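Local coordinates for uncharacterized protein (Pseudomonas aeruginosa UCBPP-PA14, PDB 3FD9) that acts as a transcriptional antiactivator of type III secretion, probably by disrupting self-association and DNA binding of the activator ExsA, at residues Gly88-Leu93 with Gln249-Trp254. Sequence-based numbering, arbitrary orientation.
Sequences GDRVNL and QDHFYW
Val91 sits between two backbone partners on strand 251-253: its N donates to His251 O (2.7 Å) and its O accepts from Tyr253 N (3.0 Å). His251 N to Asp89 O and Leu93 N to Tyr253 O extend this zigzag in both directions. At the start of the pair a carboxylate takes over, Asp250 OD1 accepting from Asp89 N at 2.7 Å; the two acidic groups lie side by side, with Arg57 forming a salt bridge to Asp89 and Gln56 a hydrogen bond to Asp250. The tightly packed side faces helices 96-115 and 232-241. There Val91 CB touches Phe252 CD1 at 3.5 Å, and Leu93 CD1 reaches Phe252 CB. The other side is looser and more exposed. Tyr253, with CG between its backbone N and carbonyl carbon (chi1 71°), swings its ring across to Asn92, whose amide plane is within 12° of the ring plane and whose polar end binds Ala94 and Gln255. His251 ND1 sits over one face of the poorly ordered Arg90 guanidinium, 3.6 Å from Arg90 CZ, the two planes 32° apart. Together the strands form a two-stranded parallel sheet in a largely helical protein, joining chain regions about 155 residues apart, with the long helical hairpin between them.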
ATOM      1  N   GLY A  88     -18.522   2.327 -15.695  1.00 37.94           N
ATOM      2  CA  GLY A  88     -19.306   1.654 -14.679  1.00 36.63           C
ATOM      3  C   GLY A  88     -18.765   0.253 -14.472  1.00 37.89           C
ATOM      4  O   GLY A  88     -17.836  -0.171 -15.165  1.00 40.57           O
ATOM      5  N   ASP A  89     -19.345  -0.467 -13.519  1.00 34.52           N
ATOM      6  CA  ASP A  89     -18.935  -1.829 -13.245  1.00 34.15           C
ATOM      7  C   ASP A  89     -20.081  -2.787 -13.489  1.00 34.77           C
ATOM      8  O   ASP A  89     -21.240  -2.406 -13.383  1.00 34.09           O
ATOM      9  CB  ASP A  89     -18.472  -1.954 -11.802  1.00 34.98           C
ATOM     10  CG  ASP A  89     -17.268  -1.096 -11.505  1.00 39.06           C
ATOM     11  OD1 ASP A  89     -16.167  -1.422 -12.009  1.00 47.73           O
ATOM     12  OD2 ASP A  89     -17.422  -0.105 -10.759  1.00 41.74           O
ATOM     13  N   ARG A  90     -19.747  -4.026 -13.829  1.00 56.79           N
ATOM     14  CA  ARG A  90     -20.722  -5.097 -13.869  1.00 59.93           C
ATOM     15  C   ARG A  90     -20.549  -5.823 -12.549  1.00 58.56           C
ATOM     16  O   ARG A  90     -19.480  -6.365 -12.274  1.00 61.46           O
ATOM     17  CB  ARG A  90     -20.444  -6.046 -15.034  1.00 62.32           C
ATOM     18  CG  ARG A  90     -20.014  -5.363 -16.326  1.00 72.11           C
ATOM     19  CD  ARG A  90     -21.195  -5.021 -17.216  1.00 84.14           C
ATOM     20  NE  ARG A  90     -21.936  -6.212 -17.635  1.00 94.16           N
ATOM     21  CZ  ARG A  90     -22.934  -6.204 -18.517  1.00 98.69           C
ATOM     22  NH1 ARG A  90     -23.313  -5.064 -19.083  1.00 98.23           N
ATOM     23  NH2 ARG A  90     -23.550  -7.337 -18.834  1.00102.69           N
ATOM     24  N   VAL A  91     -21.591  -5.828 -11.727  1.00 29.52           N
ATOM     25  CA  VAL A  91     -21.455  -6.263 -10.350  1.00 27.60           C
ATOM     26  C   VAL A  91     -22.355  -7.443 -10.030  1.00 28.88           C
ATOM     27  O   VAL A  91     -23.571  -7.375 -10.194  1.00 29.55           O
ATOM     28  CB  VAL A  91     -21.785  -5.128  -9.371  1.00 27.22           C
ATOM     29  CG1 VAL A  91     -21.516  -5.590  -7.952  1.00 28.59           C
ATOM     30  CG2 VAL A  91     -20.973  -3.887  -9.695  1.00 37.61           C
ATOM     31  N   ASN A  92     -21.757  -8.529  -9.553  1.00 44.08           N
ATOM     32  CA  ASN A  92     -22.523  -9.714  -9.210  1.00 43.34           C
ATOM     33  C   ASN A  92     -22.904  -9.709  -7.747  1.00 43.39           C
ATOM     34  O   ASN A  92     -22.086 -10.021  -6.885  1.00 43.97           O
ATOM     35  CB  ASN A  92     -21.738 -10.978  -9.534  1.00 43.18           C
ATOM     36  CG  ASN A  92     -22.558 -12.226  -9.342  1.00 41.90           C
ATOM     37  OD1 ASN A  92     -23.757 -12.158  -9.071  1.00 48.36           O
ATOM     38  ND2 ASN A  92     -21.922 -13.380  -9.481  1.00 38.79           N
ATOM     39  N   LEU A  93     -24.157  -9.367  -7.471  1.00 34.35           N
ATOM     40  CA  LEU A  93     -24.638  -9.275  -6.099  1.00 34.63           C
ATOM     41  C   LEU A  93     -24.740 -10.638  -5.432  1.00 36.05           C
ATOM     42  O   LEU A  93     -25.100 -10.733  -4.262  1.00 37.84           O
ATOM     43  CB  LEU A  93     -25.975  -8.543  -6.038  1.00 33.88           C
ATOM     44  CG  LEU A  93     -25.905  -7.072  -6.429  1.00 32.68           C
ATOM     45  CD1 LEU A  93     -27.283  -6.543  -6.725  1.00 32.50           C
ATOM     46  CD2 LEU A  93     -25.250  -6.271  -5.329  1.00 32.71           C
ATOM     47  N   GLN A 249     -24.052   3.817 -15.585  1.00 46.10           N
ATOM     48  CA  GLN A 249     -23.643   2.621 -16.317  1.00 47.42           C
ATOM     49  C   GLN A 249     -23.265   1.422 -15.457  1.00 46.76           C
ATOM     50  O   GLN A 249     -22.873   0.383 -15.987  1.00 48.72           O
ATOM     51  CB  GLN A 249     -22.494   2.950 -17.263  1.00 48.86           C
ATOM     52  CG  GLN A 249     -22.877   3.943 -18.339  1.00 53.86           C
ATOM     53  CD  GLN A 249     -24.141   3.542 -19.064  1.00 62.59           C
ATOM     54  OE1 GLN A 249     -24.334   2.372 -19.396  1.00 70.77           O
ATOM     55  NE2 GLN A 249     -25.014   4.512 -19.317  1.00 67.06           N
ATOM     56  N   ASP A 250     -23.361   1.562 -14.138  1.00 35.51           N
ATOM     57  CA  ASP A 250     -23.172   0.428 -13.240  1.00 32.37           C
ATOM     58  C   ASP A 250     -24.273  -0.582 -13.513  1.00 32.72           C
ATOM     59  O   ASP A 250     -25.446  -0.238 -13.461  1.00 34.27           O
ATOM     60  CB  ASP A 250     -23.253   0.884 -11.786  1.00 32.57           C
ATOM     61  CG  ASP A 250     -21.929   1.402 -11.249  1.00 35.94           C
ATOM     62  OD1 ASP A 250     -20.866   1.001 -11.774  1.00 42.13           O
ATOM     63  OD2 ASP A 250     -21.945   2.201 -10.284  1.00 33.41           O
ATOM     64  N   HIS A 251     -23.907  -1.822 -13.820  1.00 38.93           N
ATOM     65  CA  HIS A 251     -24.887  -2.878 -14.065  1.00 39.11           C
ATOM     66  C   HIS A 251     -24.814  -3.933 -12.974  1.00 36.32           C
ATOM     67  O   HIS A 251     -23.759  -4.482 -12.718  1.00 34.97           O
ATOM     68  CB  HIS A 251     -24.656  -3.527 -15.438  1.00 41.28           C
ATOM     69  CG  HIS A 251     -25.613  -4.639 -15.759  1.00 49.52           C
ATOM     70  ND1 HIS A 251     -25.232  -5.966 -15.793  1.00 56.30           N
ATOM     71  CD2 HIS A 251     -26.935  -4.624 -16.063  1.00 54.44           C
ATOM     72  CE1 HIS A 251     -26.275  -6.717 -16.103  1.00 51.75           C
ATOM     73  NE2 HIS A 251     -27.321  -5.927 -16.270  1.00 53.81           N
ATOM     74  N   PHE A 252     -25.937  -4.218 -12.331  1.00 32.89           N
ATOM     75  CA  PHE A 252     -25.987  -5.265 -11.317  1.00 32.26           C
ATOM     76  C   PHE A 252     -26.693  -6.513 -11.839  1.00 33.73           C
ATOM     77  O   PHE A 252     -27.501  -6.434 -12.774  1.00 36.23           O
ATOM     78  CB  PHE A 252     -26.683  -4.760 -10.053  1.00 31.20           C
ATOM     79  CG  PHE A 252     -26.002  -3.589  -9.427  1.00 29.40           C
ATOM     80  CD1 PHE A 252     -24.882  -3.767  -8.632  1.00 30.91           C
ATOM     81  CD2 PHE A 252     -26.468  -2.305  -9.644  1.00 31.81           C
ATOM     82  CE1 PHE A 252     -24.244  -2.681  -8.055  1.00 35.33           C
ATOM     83  CE2 PHE A 252     -25.828  -1.212  -9.072  1.00 36.08           C
ATOM     84  CZ  PHE A 252     -24.717  -1.401  -8.275  1.00 31.94           C
ATOM     85  N   TYR A 253     -26.381  -7.660 -11.243  1.00 35.25           N
ATOM     86  CA  TYR A 253     -26.990  -8.918 -11.662  1.00 38.86           C
ATOM     87  C   TYR A 253     -26.733 -10.013 -10.630  1.00 39.51           C
ATOM     88  O   TYR A 253     -25.957  -9.816  -9.701  1.00 38.64           O
ATOM     89  CB  TYR A 253     -26.481  -9.335 -13.052  1.00 40.04           C
ATOM     90  CG  TYR A 253     -25.040  -9.789 -13.073  1.00 37.74           C
ATOM     91  CD1 TYR A 253     -24.714 -11.132 -12.919  1.00 39.42           C
ATOM     92  CD2 TYR A 253     -24.006  -8.877 -13.239  1.00 33.49           C
ATOM     93  CE1 TYR A 253     -23.388 -11.555 -12.926  1.00 38.21           C
ATOM     94  CE2 TYR A 253     -22.684  -9.288 -13.248  1.00 33.88           C
ATOM     95  CZ  TYR A 253     -22.382 -10.629 -13.095  1.00 34.73           C
ATOM     96  OH  TYR A 253     -21.073 -11.052 -13.106  1.00 35.11           O
ATOM     97  N   TRP A 254     -27.390 -11.157 -10.795  1.00 44.21           N
ATOM     98  CA  TRP A 254     -27.243 -12.268  -9.854  1.00 47.23           C
ATOM     99  C   TRP A 254     -26.882 -13.573 -10.563  1.00 50.55           C
ATOM    100  O   TRP A 254     -27.516 -13.949 -11.550  1.00 53.12           O
ATOM    101  CB  TRP A 254     -28.525 -12.469  -9.041  1.00 46.50           C
ATOM    102  CG  TRP A 254     -28.420 -13.595  -8.055  1.00 46.52           C
ATOM    103  CD1 TRP A 254     -28.556 -14.932  -8.313  1.00 49.93           C
ATOM    104  CD2 TRP A 254     -28.146 -13.484  -6.656  1.00 42.40           C
ATOM    105  NE1 TRP A 254     -28.381 -15.657  -7.160  1.00 48.35           N
ATOM    106  CE2 TRP A 254     -28.127 -14.789  -6.127  1.00 43.92           C
ATOM    107  CE3 TRP A 254     -27.916 -12.405  -5.795  1.00 41.63           C
ATOM    108  CZ2 TRP A 254     -27.891 -15.044  -4.781  1.00 42.98           C
ATOM    109  CZ3 TRP A 254     -27.686 -12.657  -4.467  1.00 39.66           C
ATOM    110  CH2 TRP A 254     -27.673 -13.966  -3.969  1.00 39.74           C
TER